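Local coordinates for ABC transporter, periplasmic substrate-binding protein (Thermotoga maritima, PDB 2HPG) that probably binds a small solute in the periplasm and hands it to a tripartite ATP-independent (TRAP) transporter in the membrane, at residues A200-A205 and G210-V215; F144-P149 and L159-P164; E271-C276 and M281-A286; K99-A104 and I264-E269; V181-G186 and R195-A200. All blocks are in the same frame, centred on the assembly; numbering follows the deposited sequence.

Interaction 1. Residues A200-A205 and G210-V215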
# COMPACT_ATOMS: atom_id res chain seq x y z
N ALA A 200 -0.54 -14.35 -9.77
CA ALA A 200 -0.33 -13.36 -8.73
C ALA A 200 -1.29 -12.20 -8.97
O ALA A 200 -2.17 -12.28 -9.82
CB ALA A 200 1.12 -12.85 -8.76
N GLU A 201 -1.16 -11.15 -8.18
CA GLU A 201 -1.98 -9.98 -8.36
C GLU A 201 -1.10 -8.81 -7.96
O GLU A 201 -0.57 -8.79 -6.85
CB GLU A 201 -3.27 -10.10 -7.53
CG GLU A 201 -3.10 -10.37 -6.07
CD GLU A 201 -2.88 -9.14 -5.23
OE1 GLU A 201 -2.23 -9.26 -4.17
OE2 GLU A 201 -3.33 -8.06 -5.61
N LEU A 202 -0.83 -7.93 -8.91
CA LEU A 202 0.29 -6.99 -8.81
C LEU A 202 0.01 -5.74 -9.63
O LEU A 202 -0.95 -5.69 -10.38
CB LEU A 202 1.58 -7.65 -9.35
CG LEU A 202 2.17 -8.84 -8.58
CD1 LEU A 202 3.30 -9.50 -9.37
CD2 LEU A 202 2.67 -8.47 -7.18
N THR A 203 0.88 -4.74 -9.50
CA THR A 203 0.88 -3.60 -10.39
C THR A 203 1.70 -3.93 -11.65
O THR A 203 2.44 -4.90 -11.65
CB THR A 203 1.57 -2.43 -9.72
OG1 THR A 203 2.94 -2.76 -9.53
CG2 THR A 203 0.90 -2.15 -8.36
N TYR A 204 1.56 -3.12 -12.70
CA TYR A 204 2.31 -3.33 -13.94
C TYR A 204 3.82 -3.16 -13.71
O TYR A 204 4.63 -3.85 -14.33
CB TYR A 204 1.81 -2.36 -15.03
CG TYR A 204 0.51 -2.77 -15.74
CD1 TYR A 204 0.52 -3.70 -16.75
CD2 TYR A 204 -0.71 -2.17 -15.42
CE1 TYR A 204 -0.61 -4.02 -17.44
CE2 TYR A 204 -1.87 -2.51 -16.10
CZ TYR A 204 -1.81 -3.45 -17.10
OH TYR A 204 -2.93 -3.84 -17.81
N ALA A 205 4.21 -2.22 -12.85
CA ALA A 205 5.63 -2.04 -12.48
C ALA A 205 6.20 -3.31 -11.86
O ALA A 205 7.29 -3.74 -12.22
CB ALA A 205 5.77 -0.86 -11.51
N GLY A 210 9.83 -7.45 -12.37
CA GLY A 210 10.10 -8.85 -12.03
C GLY A 210 10.26 -9.80 -13.21
O GLY A 210 10.48 -11.03 -13.00
N GLY A 211 10.12 -9.27 -14.43
CA GLY A 211 10.15 -10.07 -15.66
C GLY A 211 9.12 -11.16 -15.66
O GLY A 211 9.29 -12.20 -16.29
N LEU A 212 8.02 -10.94 -14.96
CA LEU A 212 7.01 -11.99 -14.82
C LEU A 212 6.23 -12.26 -16.11
O LEU A 212 5.59 -13.29 -16.25
CB LEU A 212 6.06 -11.65 -13.66
CG LEU A 212 6.69 -11.84 -12.28
CD1 LEU A 212 5.79 -11.19 -11.20
CD2 LEU A 212 6.96 -13.33 -11.98
N TYR A 213 6.33 -11.35 -17.08
CA TYR A 213 5.75 -11.56 -18.40
C TYR A 213 6.35 -12.78 -19.13
O TYR A 213 5.75 -13.29 -20.07
CB TYR A 213 5.93 -10.30 -19.26
CG TYR A 213 7.33 -9.77 -19.28
CD1 TYR A 213 8.31 -10.33 -20.09
CD2 TYR A 213 7.68 -8.68 -18.50
CE1 TYR A 213 9.61 -9.84 -20.10
CE2 TYR A 213 8.97 -8.19 -18.49
CZ TYR A 213 9.93 -8.76 -19.30
OH TYR A 213 11.21 -8.25 -19.29
N GLU A 214 7.51 -13.24 -18.68
CA GLU A 214 8.11 -14.47 -19.23
C GLU A 214 7.31 -15.73 -18.87
O GLU A 214 7.39 -16.74 -19.56
CB GLU A 214 9.54 -14.63 -18.75
CG GLU A 214 10.51 -13.53 -19.17
CD GLU A 214 10.95 -13.60 -20.64
OE1 GLU A 214 10.49 -14.51 -21.36
OE2 GLU A 214 11.76 -12.74 -21.06
N VAL A 215 6.53 -15.67 -17.78
CA VAL A 215 5.86 -16.89 -17.26
C VAL A 215 4.35 -16.77 -17.05
O VAL A 215 3.68 -17.77 -16.82
CB VAL A 215 6.57 -17.40 -15.96
CG1 VAL A 215 7.86 -18.10 -16.31
CG2 VAL A 215 6.79 -16.23 -14.91
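Leu202 and Leu212 meet through one methyl each, CD1 on CD1 at 3.5 Å, their side chains crossing at roughly a right angle. The contact lies where strand 199-202 of the periplasmic binding protein fold runs into the short helix 204-209 and the chain then bends back through a Schellman motif in which Gly211 takes positive phi. In both leucines the second torsion (171° in Leu202, 168° in Leu212) sets CD1 anti to CA, making it the far-reaching branch that does the touching. The backbones stay well apart, with the CA atoms of Ala205 and Gly210 8.2 Å from each other, and no hydrogen bond links the two segments. Around the methyl pair, Leu202 also packs on Val145 and Phe185, and Leu212 on Tyr189 of helix 188-193. Thr203 is the N-cap of helix 204-209, its OG1 accepting from Asn206 N, while the carboxylate of Glu269 takes the backbone N-H groups of Tyr204 and Ala205. That anion lies where a helix dipole would favour it. Leu212 opens a 3-10 segment, in which Glu214 N bonds to Gly211 O at 3.2 Å and Val215 N to Leu212 O at 3.0 Å.

Interaction 2. Residues F144-P149 and L159-P164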
# COMPACT_ATOMS: atom_id res chain seq x y z
N PHE A 144 -5.04 -8.94 -11.59
CA PHE A 144 -4.62 -10.34 -11.59
C PHE A 144 -3.61 -10.63 -12.71
O PHE A 144 -3.80 -10.13 -13.82
CB PHE A 144 -5.82 -11.25 -11.75
CG PHE A 144 -6.64 -11.38 -10.50
CD1 PHE A 144 -6.21 -12.18 -9.46
CD2 PHE A 144 -7.80 -10.68 -10.35
CE1 PHE A 144 -6.95 -12.31 -8.30
CE2 PHE A 144 -8.55 -10.80 -9.20
CZ PHE A 144 -8.11 -11.61 -8.17
N VAL A 145 -2.59 -11.44 -12.42
CA VAL A 145 -1.56 -11.81 -13.38
C VAL A 145 -1.60 -13.33 -13.42
O VAL A 145 -1.28 -13.99 -12.44
CB VAL A 145 -0.14 -11.35 -12.98
CG1 VAL A 145 0.75 -11.22 -14.27
CG2 VAL A 145 -0.15 -10.02 -12.21
N THR A 146 -2.03 -13.87 -14.56
CA THR A 146 -2.40 -15.28 -14.67
C THR A 146 -2.08 -15.84 -16.08
O THR A 146 -1.63 -15.11 -16.94
CB THR A 146 -3.91 -15.43 -14.46
OG1 THR A 146 -4.59 -14.68 -15.48
CG2 THR A 146 -4.36 -14.92 -13.05
N ASN A 147 -2.29 -17.14 -16.27
CA ASN A 147 -2.22 -17.74 -17.61
C ASN A 147 -3.63 -18.13 -18.10
O ASN A 147 -3.77 -18.96 -18.99
CB ASN A 147 -1.26 -18.94 -17.64
CG ASN A 147 0.19 -18.52 -17.80
OD1 ASN A 147 0.51 -17.66 -18.64
ND2 ASN A 147 1.07 -19.09 -16.99
N LYS A 148 -4.64 -17.48 -17.52
CA LYS A 148 -6.04 -17.67 -17.86
C LYS A 148 -6.71 -16.31 -17.71
O LYS A 148 -6.52 -15.66 -16.69
CB LYS A 148 -6.65 -18.67 -16.87
CG LYS A 148 -8.14 -18.86 -16.98
CD LYS A 148 -8.64 -19.75 -15.84
CE LYS A 148 -10.14 -19.85 -15.86
NZ LYS A 148 -10.64 -20.67 -14.71
N PRO A 149 -7.46 -15.84 -18.73
CA PRO A 149 -8.13 -14.54 -18.56
C PRO A 149 -9.12 -14.56 -17.40
O PRO A 149 -9.79 -15.56 -17.21
CB PRO A 149 -8.90 -14.34 -19.86
CG PRO A 149 -8.55 -15.44 -20.74
CD PRO A 149 -7.71 -16.44 -20.05
N LEU A 159 -7.89 -21.49 -8.64
CA LEU A 159 -6.60 -20.90 -8.99
C LEU A 159 -5.82 -20.49 -7.74
O LEU A 159 -6.31 -19.71 -6.93
CB LEU A 159 -6.76 -19.69 -9.91
CG LEU A 159 -7.20 -19.91 -11.37
CD1 LEU A 159 -6.91 -18.66 -12.18
CD2 LEU A 159 -6.53 -21.10 -12.02
N ARG A 160 -4.59 -21.00 -7.61
CA ARG A 160 -3.70 -20.59 -6.53
C ARG A 160 -3.07 -19.26 -6.92
O ARG A 160 -2.20 -19.23 -7.76
CB ARG A 160 -2.60 -21.63 -6.29
CG ARG A 160 -3.06 -22.97 -5.69
CD ARG A 160 -3.41 -24.01 -6.72
NE ARG A 160 -2.44 -24.10 -7.82
CZ ARG A 160 -1.25 -24.67 -7.75
NH1 ARG A 160 -0.83 -25.27 -6.64
NH2 ARG A 160 -0.45 -24.65 -8.83
N ILE A 161 -3.51 -18.18 -6.29
CA ILE A 161 -2.98 -16.83 -6.59
C ILE A 161 -2.20 -16.27 -5.41
O ILE A 161 -2.72 -16.16 -4.29
CB ILE A 161 -4.14 -15.85 -6.88
CG1 ILE A 161 -4.92 -16.28 -8.14
CG2 ILE A 161 -3.64 -14.45 -7.03
CD1 ILE A 161 -4.07 -16.34 -9.43
N ARG A 162 -0.95 -15.89 -5.65
CA ARG A 162 -0.11 -15.45 -4.57
C ARG A 162 -0.50 -14.01 -4.24
O ARG A 162 -0.79 -13.20 -5.14
CB ARG A 162 1.39 -15.64 -4.86
CG ARG A 162 2.19 -14.41 -5.11
CD ARG A 162 2.82 -13.79 -3.89
NE ARG A 162 2.78 -12.36 -4.05
CZ ARG A 162 3.38 -11.42 -3.31
NH1 ARG A 162 4.24 -11.67 -2.35
NH2 ARG A 162 3.12 -10.17 -3.63
N THR A 163 -0.59 -13.74 -2.94
CA THR A 163 -0.93 -12.40 -2.44
C THR A 163 -0.19 -12.25 -1.10
O THR A 163 0.20 -13.25 -0.52
CB THR A 163 -2.47 -12.26 -2.35
OG1 THR A 163 -2.82 -10.89 -2.09
CG2 THR A 163 -3.03 -13.18 -1.27
N PRO A 164 0.09 -11.01 -0.65
CA PRO A 164 0.83 -10.83 0.61
C PRO A 164 0.20 -11.57 1.79
O PRO A 164 -0.95 -12.00 1.70
CB PRO A 164 0.81 -9.33 0.80
CG PRO A 164 0.73 -8.80 -0.57
CD PRO A 164 -0.17 -9.72 -1.29
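Ile161 reaches toward Phe144 and Thr146 and divides its two branches between them. Its CB turns to the other segment, and from there CG2, anti to the backbone N, runs to the rim of the Phe144 ring. CG2 comes up at the ring edge, near the ring plane, 4.1 Å from CE1. The other branch leaves through CG1, which lies beside the backbone N (chi1 -63°), and ends in CD1, 3.9 Å from the methyl CG2 of Thr146. One isoleucine thus fits against a ring edge and a methyl two residues apart on strand 130-146. Farther out, Leu159 CD1 lies 4.2 Å from Lys148 CD, a looser contact with the middle of an extended lysine. The ammonium end of Lys148 continues to the carbonyl oxygen of Asp155, in the loop that joins the two segments. No hydrogen bond crosses this contact, which is apolar throughout. Strands 130-146 and 160-162 are not direct partners: strand 199-202 lies between them in the sheet, antiparallel to the first and parallel to the second. The side chains therefore meet across an intervening strand, with Phe144 also touching Glu201 of that strand and meeting the ring of His224 on strand 218-234.

Interaction 3. Residues E271-C276 and M281-A286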
# COMPACT_ATOMS: atom_id res chain seq x y z
N GLU A 271 2.98 3.66 -18.47
CA GLU A 271 4.19 3.33 -19.22
C GLU A 271 4.54 1.88 -19.11
O GLU A 271 4.95 1.27 -20.08
CB GLU A 271 5.38 4.13 -18.72
CG GLU A 271 5.26 5.59 -18.93
CD GLU A 271 6.48 6.34 -18.41
OE1 GLU A 271 6.29 7.44 -17.86
OE2 GLU A 271 7.61 5.83 -18.55
N TYR A 272 4.42 1.33 -17.90
CA TYR A 272 4.71 -0.07 -17.66
C TYR A 272 3.70 -0.98 -18.34
O TYR A 272 4.07 -2.04 -18.81
CB TYR A 272 4.75 -0.36 -16.16
CG TYR A 272 6.05 0.04 -15.49
CD1 TYR A 272 7.25 -0.56 -15.85
CD2 TYR A 272 6.06 0.98 -14.47
CE1 TYR A 272 8.44 -0.21 -15.23
CE2 TYR A 272 7.25 1.32 -13.83
CZ TYR A 272 8.44 0.73 -14.22
OH TYR A 272 9.61 1.06 -13.59
N LYS A 273 2.44 -0.56 -18.41
CA LYS A 273 1.42 -1.27 -19.19
C LYS A 273 1.86 -1.41 -20.64
O LYS A 273 1.82 -2.50 -21.20
CB LYS A 273 0.06 -0.56 -19.12
CG LYS A 273 -1.08 -1.29 -19.86
CD LYS A 273 -2.44 -0.65 -19.59
CE LYS A 273 -3.55 -1.37 -20.36
NZ LYS A 273 -4.88 -0.79 -20.07
N GLN A 274 2.30 -0.30 -21.23
CA GLN A 274 2.80 -0.32 -22.61
C GLN A 274 4.01 -1.22 -22.76
O GLN A 274 4.13 -1.93 -23.78
CB GLN A 274 3.20 1.10 -23.09
CG GLN A 274 2.10 2.13 -23.16
CD GLN A 274 0.88 1.69 -23.92
OE1 GLN A 274 0.16 0.79 -23.49
NE2 GLN A 274 0.59 2.36 -25.04
N LYS A 275 4.92 -1.19 -21.78
CA LYS A 275 6.09 -2.08 -21.83
C LYS A 275 5.69 -3.53 -21.72
O LYS A 275 6.28 -4.38 -22.36
CB LYS A 275 7.08 -1.74 -20.72
CG LYS A 275 7.84 -0.46 -20.97
CD LYS A 275 8.57 0.00 -19.77
CE LYS A 275 9.73 0.92 -20.16
NZ LYS A 275 10.15 1.82 -19.04
N CYS A 276 4.67 -3.84 -20.92
CA CYS A 276 4.21 -5.22 -20.77
C CYS A 276 3.55 -5.74 -22.05
O CYS A 276 3.75 -6.89 -22.45
CB CYS A 276 3.21 -5.34 -19.60
SG CYS A 276 3.96 -5.32 -17.92
N MSE A 281 2.34 -9.50 -23.37
CA MSE A 281 1.24 -9.82 -22.48
C MSE A 281 -0.09 -9.44 -23.09
O MSE A 281 -0.17 -8.47 -23.85
CB MSE A 281 1.39 -9.12 -21.14
CG MSE A 281 2.59 -9.59 -20.34
SE MSE A 281 2.37 -9.01 -18.50
CE MSE A 281 1.13 -10.37 -17.83
N ALA A 282 -1.13 -10.19 -22.75
CA ALA A 282 -2.49 -9.88 -23.15
C ALA A 282 -3.20 -9.21 -22.00
O ALA A 282 -3.29 -9.77 -20.92
CB ALA A 282 -3.23 -11.15 -23.52
N VAL A 283 -3.69 -8.00 -22.24
CA VAL A 283 -4.44 -7.25 -21.22
C VAL A 283 -5.92 -7.49 -21.43
O VAL A 283 -6.41 -7.32 -22.53
CB VAL A 283 -4.17 -5.75 -21.33
CG1 VAL A 283 -5.04 -4.97 -20.36
CG2 VAL A 283 -2.72 -5.49 -21.06
N ILE A 284 -6.62 -7.91 -20.37
CA ILE A 284 -8.07 -7.95 -20.35
C ILE A 284 -8.53 -6.64 -19.72
O ILE A 284 -8.38 -6.46 -18.52
CB ILE A 284 -8.60 -9.12 -19.53
CG1 ILE A 284 -7.96 -10.44 -20.00
CG2 ILE A 284 -10.11 -9.20 -19.65
CD1 ILE A 284 -8.19 -10.75 -21.46
N PRO A 285 -9.03 -5.69 -20.54
CA PRO A 285 -9.30 -4.35 -20.03
C PRO A 285 -10.44 -4.34 -19.04
O PRO A 285 -11.24 -5.28 -19.01
CB PRO A 285 -9.69 -3.54 -21.28
CG PRO A 285 -9.59 -4.45 -22.43
CD PRO A 285 -9.39 -5.83 -21.96
N ALA A 286 -10.52 -3.29 -18.24
CA ALA A 286 -11.52 -3.19 -17.17
C ALA A 286 -12.93 -3.32 -17.75
O ALA A 286 -13.77 -4.07 -17.24
CB ALA A 286 -11.35 -1.87 -16.39
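Cys276 and Met281 are joined by one backbone hydrogen bond, Met281 N to Cys276 O at 3.1 Å, nearly straight at the hydrogen (167°), with the donor tilted 28° from the carbonyl plane. It clasps the turn between the end of the long helix 243-278 and strand 282-284, which adds itself in parallel to strand 218-234 of the main sheet. Met281, a selenomethionine in this crystal, runs alongside the same residue before its end leads away: its CB lies 3.5 Å from Cys276 O, and its SE 3.9 Å from Cys276 CB and 4.1 Å from Cys276 SG. A bend at chi3 then carries CE onward to Val145 of strand 130-146, and Tyr213 packs on the side chain as well. One turn back along the helix, Lys273 stretches out fully, with CG anti to the backbone N (chi1 -177°) and every later torsion close to trans. Its CE passes 3.9 Å from Val283 CG1, the two side chains crossing at about a right angle, and Tyr204 also touches Val283. The ammonium group goes past the valine to form a salt bridge with Glu221 OE2, which Tyr204 OH contacts too by a hydrogen bond. The lysine thus serves twice, its methylene chain packing on valine while its charge, together with the tyrosine hydroxyl, would probably favour an ionised Glu221.

Interaction 4. Residues K99-A104 and I264-E269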
# COMPACT_ATOMS: atom_id res chain seq x y z
N LYS A 99 -12.95 7.13 -8.29
CA LYS A 99 -12.93 6.48 -9.60
C LYS A 99 -11.84 7.00 -10.52
O LYS A 99 -11.75 6.56 -11.66
CB LYS A 99 -14.29 6.62 -10.31
CG LYS A 99 -15.44 5.97 -9.58
CD LYS A 99 -15.43 4.47 -9.74
CE LYS A 99 -16.13 3.81 -8.58
NZ LYS A 99 -16.35 2.38 -8.85
N THR A 100 -11.02 7.95 -10.05
CA THR A 100 -9.84 8.44 -10.78
C THR A 100 -8.71 8.66 -9.78
O THR A 100 -8.96 8.71 -8.59
CB THR A 100 -10.11 9.77 -11.46
OG1 THR A 100 -10.21 10.82 -10.48
CG2 THR A 100 -11.41 9.69 -12.28
N PRO A 101 -7.45 8.76 -10.25
CA PRO A 101 -6.32 9.09 -9.36
C PRO A 101 -6.55 10.32 -8.47
O PRO A 101 -6.42 10.23 -7.25
CB PRO A 101 -5.15 9.29 -10.34
CG PRO A 101 -5.49 8.32 -11.46
CD PRO A 101 -6.99 8.48 -11.63
N GLU A 102 -6.91 11.45 -9.06
CA GLU A 102 -7.16 12.68 -8.29
C GLU A 102 -8.27 12.49 -7.25
O GLU A 102 -8.18 12.97 -6.13
CB GLU A 102 -7.49 13.86 -9.20
CG GLU A 102 -6.36 14.27 -10.15
CD GLU A 102 -6.32 13.49 -11.48
OE1 GLU A 102 -7.08 12.49 -11.68
OE2 GLU A 102 -5.50 13.89 -12.35
N GLU A 103 -9.33 11.78 -7.63
CA GLU A 103 -10.41 11.45 -6.69
C GLU A 103 -9.95 10.57 -5.53
O GLU A 103 -10.45 10.69 -4.41
CB GLU A 103 -11.56 10.75 -7.42
CG GLU A 103 -12.38 11.67 -8.32
CD GLU A 103 -13.54 10.97 -9.01
OE1 GLU A 103 -13.81 9.78 -8.76
OE2 GLU A 103 -14.21 11.64 -9.81
N ALA A 104 -9.02 9.66 -5.81
CA ALA A 104 -8.48 8.76 -4.78
C ALA A 104 -7.75 9.55 -3.68
O ALA A 104 -7.98 9.32 -2.50
CB ALA A 104 -7.54 7.72 -5.42
N ILE A 264 2.79 7.87 -10.20
CA ILE A 264 2.54 6.44 -10.32
C ILE A 264 1.21 6.16 -11.04
O ILE A 264 1.18 5.42 -12.03
CB ILE A 264 2.57 5.72 -8.93
CG1 ILE A 264 3.99 5.65 -8.39
CG2 ILE A 264 2.04 4.30 -9.05
CD1 ILE A 264 4.09 5.06 -7.00
N MSE A 265 0.12 6.75 -10.56
CA MSE A 265 -1.22 6.43 -11.07
C MSE A 265 -1.58 7.02 -12.41
O MSE A 265 -2.41 6.46 -13.11
CB MSE A 265 -2.29 6.84 -10.05
CG MSE A 265 -2.45 5.87 -8.93
SE MSE A 265 -3.93 6.35 -7.78
CE MSE A 265 -3.32 8.10 -7.20
N LYS A 266 -0.98 8.16 -12.75
CA LYS A 266 -1.31 8.91 -13.97
C LYS A 266 -0.27 8.71 -15.08
O LYS A 266 -0.60 8.90 -16.24
CB LYS A 266 -1.45 10.40 -13.67
CG LYS A 266 -2.69 10.74 -12.83
CD LYS A 266 -2.72 12.22 -12.42
CE LYS A 266 -2.84 13.20 -13.58
NZ LYS A 266 -4.15 13.13 -14.29
N GLU A 267 0.95 8.29 -14.74
CA GLU A 267 1.97 8.10 -15.77
C GLU A 267 2.76 6.81 -15.75
O GLU A 267 2.93 6.20 -16.80
CB GLU A 267 2.95 9.27 -15.82
CG GLU A 267 3.21 9.94 -14.54
CD GLU A 267 3.51 11.41 -14.71
OE1 GLU A 267 4.70 11.75 -14.94
OE2 GLU A 267 2.56 12.21 -14.60
N LEU A 268 3.29 6.41 -14.60
CA LEU A 268 4.26 5.31 -14.60
C LEU A 268 3.58 3.99 -14.85
O LEU A 268 4.09 3.16 -15.61
CB LEU A 268 5.07 5.29 -13.31
CG LEU A 268 5.96 6.51 -13.11
CD1 LEU A 268 6.78 6.36 -11.84
CD2 LEU A 268 6.89 6.68 -14.32
N GLU A 269 2.45 3.78 -14.19
CA GLU A 269 1.72 2.54 -14.42
C GLU A 269 1.27 2.39 -15.87
O GLU A 269 1.22 1.27 -16.39
CB GLU A 269 0.52 2.46 -13.48
CG GLU A 269 0.86 1.86 -12.11
CD GLU A 269 1.30 0.39 -12.18
OE1 GLU A 269 0.47 -0.50 -12.48
OE2 GLU A 269 2.48 0.12 -11.90
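The Pro101 ring turns its CB and CG atoms to helix 243-278, where they meet Met265 CB and Lys266 CG; the CB atoms of Pro101 and Met265 are 3.8 Å apart. The carboxylate of Glu102 is approached at one oxygen: OE2 bridges to Lys266 NZ in a salt bridge whose modelled 2.5 Å is very short and best read with caution, while OE1 stays 4.0 Å from that NZ. Bends at chi3 and chi4 (65° and 67°) bring Lys266 NZ to OE2; the two side chains cross at about a right angle. Here the start of helix 101-112 packs on helix 243-278, which has a wider pi-type turn at this point, closed by Glu269 N to Ile264 O. Thr100 is the N-cap of the shorter helix, its OG1 accepting from Glu103 N, and Glu103 OE1 accepts from Lys99 N, one residue before the cap, on the anti side of the carboxylate and 19° out of its plane. Met265, a selenomethionine in this crystal, bends at chi3 and brings CE 3.8 Å from Pro101 O. Ala104 and Met265 both pack on Leu226 of strand 218-234.

Interaction 5. Residues V181-G186 and R195-A200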
# COMPACT_ATOMS: atom_id res chain seq x y z
N VAL A 181 -2.36 -17.68 -1.65
CA VAL A 181 -1.14 -18.37 -1.27
C VAL A 181 -0.04 -17.35 -0.97
O VAL A 181 0.17 -16.43 -1.75
CB VAL A 181 -0.66 -19.28 -2.41
CG1 VAL A 181 0.62 -19.99 -2.02
CG2 VAL A 181 -1.73 -20.28 -2.77
N ALA A 182 0.65 -17.49 0.16
CA ALA A 182 1.74 -16.58 0.52
C ALA A 182 3.03 -17.02 -0.15
O ALA A 182 3.39 -18.18 -0.08
CB ALA A 182 1.92 -16.53 2.05
N VAL A 183 3.73 -16.11 -0.83
CA VAL A 183 5.05 -16.42 -1.39
C VAL A 183 5.88 -15.16 -1.31
O VAL A 183 5.42 -14.11 -1.71
CB VAL A 183 4.99 -16.80 -2.88
CG1 VAL A 183 6.36 -17.22 -3.37
CG2 VAL A 183 3.96 -17.89 -3.14
N ASN A 184 7.10 -15.27 -0.80
CA ASN A 184 8.03 -14.14 -0.81
C ASN A 184 8.07 -13.57 -2.22
O ASN A 184 8.13 -14.32 -3.18
CB ASN A 184 9.42 -14.61 -0.39
CG ASN A 184 10.36 -13.48 -0.07
OD1 ASN A 184 10.97 -12.86 -0.97
ND2 ASN A 184 10.54 -13.22 1.22
N PHE A 185 8.01 -12.25 -2.33
CA PHE A 185 7.86 -11.58 -3.62
C PHE A 185 8.97 -11.97 -4.59
O PHE A 185 8.71 -12.23 -5.76
CB PHE A 185 7.89 -10.07 -3.40
CG PHE A 185 7.68 -9.27 -4.65
CD1 PHE A 185 6.43 -8.77 -4.96
CD2 PHE A 185 8.75 -9.02 -5.51
CE1 PHE A 185 6.24 -8.03 -6.12
CE2 PHE A 185 8.56 -8.27 -6.67
CZ PHE A 185 7.30 -7.77 -6.97
N GLY A 186 10.20 -12.02 -4.08
CA GLY A 186 11.35 -12.41 -4.88
C GLY A 186 11.27 -13.84 -5.38
O GLY A 186 12.08 -14.25 -6.22
N ARG A 195 5.35 -24.29 -10.81
CA ARG A 195 3.92 -24.63 -10.73
C ARG A 195 3.38 -24.77 -9.29
O ARG A 195 2.40 -25.48 -9.07
CB ARG A 195 3.62 -25.89 -11.56
CG ARG A 195 4.32 -25.85 -12.91
CD ARG A 195 3.59 -26.54 -14.02
NE ARG A 195 3.82 -27.97 -14.04
CZ ARG A 195 4.96 -28.56 -14.40
NH1 ARG A 195 6.03 -27.84 -14.76
NH2 ARG A 195 5.04 -29.90 -14.38
N ALA A 196 4.02 -24.09 -8.34
CA ALA A 196 3.51 -24.05 -6.96
C ALA A 196 2.33 -23.09 -6.85
O ALA A 196 1.47 -23.25 -5.98
CB ALA A 196 4.64 -23.68 -5.98
N VAL A 197 2.28 -22.07 -7.71
CA VAL A 197 1.13 -21.16 -7.83
C VAL A 197 0.73 -20.99 -9.30
O VAL A 197 1.52 -21.31 -10.21
CB VAL A 197 1.37 -19.75 -7.20
CG1 VAL A 197 1.71 -19.87 -5.71
CG2 VAL A 197 2.44 -18.97 -7.95
N ASP A 198 -0.48 -20.48 -9.53
CA ASP A 198 -1.01 -20.30 -10.88
C ASP A 198 -0.88 -18.86 -11.37
O ASP A 198 -0.96 -18.58 -12.57
CB ASP A 198 -2.48 -20.68 -10.94
CG ASP A 198 -2.72 -22.12 -10.59
OD1 ASP A 198 -2.00 -22.98 -11.14
OD2 ASP A 198 -3.65 -22.39 -9.79
N GLY A 199 -0.69 -17.94 -10.43
CA GLY A 199 -0.61 -16.52 -10.78
C GLY A 199 -0.40 -15.65 -9.56
O GLY A 199 -0.09 -16.14 -8.47
N ALA A 200 -0.54 -14.35 -9.77
CA ALA A 200 -0.33 -13.36 -8.73
C ALA A 200 -1.29 -12.20 -8.97
O ALA A 200 -2.17 -12.28 -9.82
CB ALA A 200 1.12 -12.85 -8.76
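Val183, which packs on Val197, also offers its backbone carbonyl oxygen to the guanidinium of Arg162 (NH1), a hydrogen bond to the strand lying between the two segments. The surroundings form a beta-alpha-beta crossover: strand 179-181 leads through helix 188-193 to strand 199-202, and both strands run parallel to strand 160-162, which separates them. Val197, on the chain leading into strand 199-202, carries the contact with a single methyl. Its CG1 meets Val181 CG1 at 3.8 Å and Val183 CG2 at 3.9 Å, so one methyl rests against two valines with one residue between them. The first torsion of Val197 (-58°) sets that CG1 anti to its carbonyl carbon. In Val181 the touching CG1 lies anti to the backbone N instead (chi1 180°), whereas Val183 uses its other branch. Val183 and Val197 are also touched by the crossover helix: Ala191 meets both, and Val192 meets Val197. The returning chain passes through a Schellman motif, with Arg195 at positive phi after the helix, and is bonded by Arg160, which reaches Arg195 O through NH2 and makes a salt bridge with Asp198 through NE. At the far end of the first segment, Asn184 OD1 takes a weak hydrogen bond from Gly186 N, 3.3 Å long and bent to 139°.

How the interactions relate
Along the chain, interactions 2, 5, 1 and 3 follow in series, while the 159 residues between the two segments of interaction 4 contain 2, 5 and 1. Interactions 1, 2 and 5 cluster in one region of the mixed sheet, their centres 8 to 11 Å apart; interactions 1 and 5 share Ala200 on strand 199-202, which neighbours both strands of interaction 2. Interaction 3 lies about 10 Å from the centre of interaction 1, on the same sheet. Helix 243-278 joins interactions 3 and 4, whose centres are about 16 Å apart, and through Glu269 also reaches interaction 1. One long helix thus links the sheet contacts to helix 101-112.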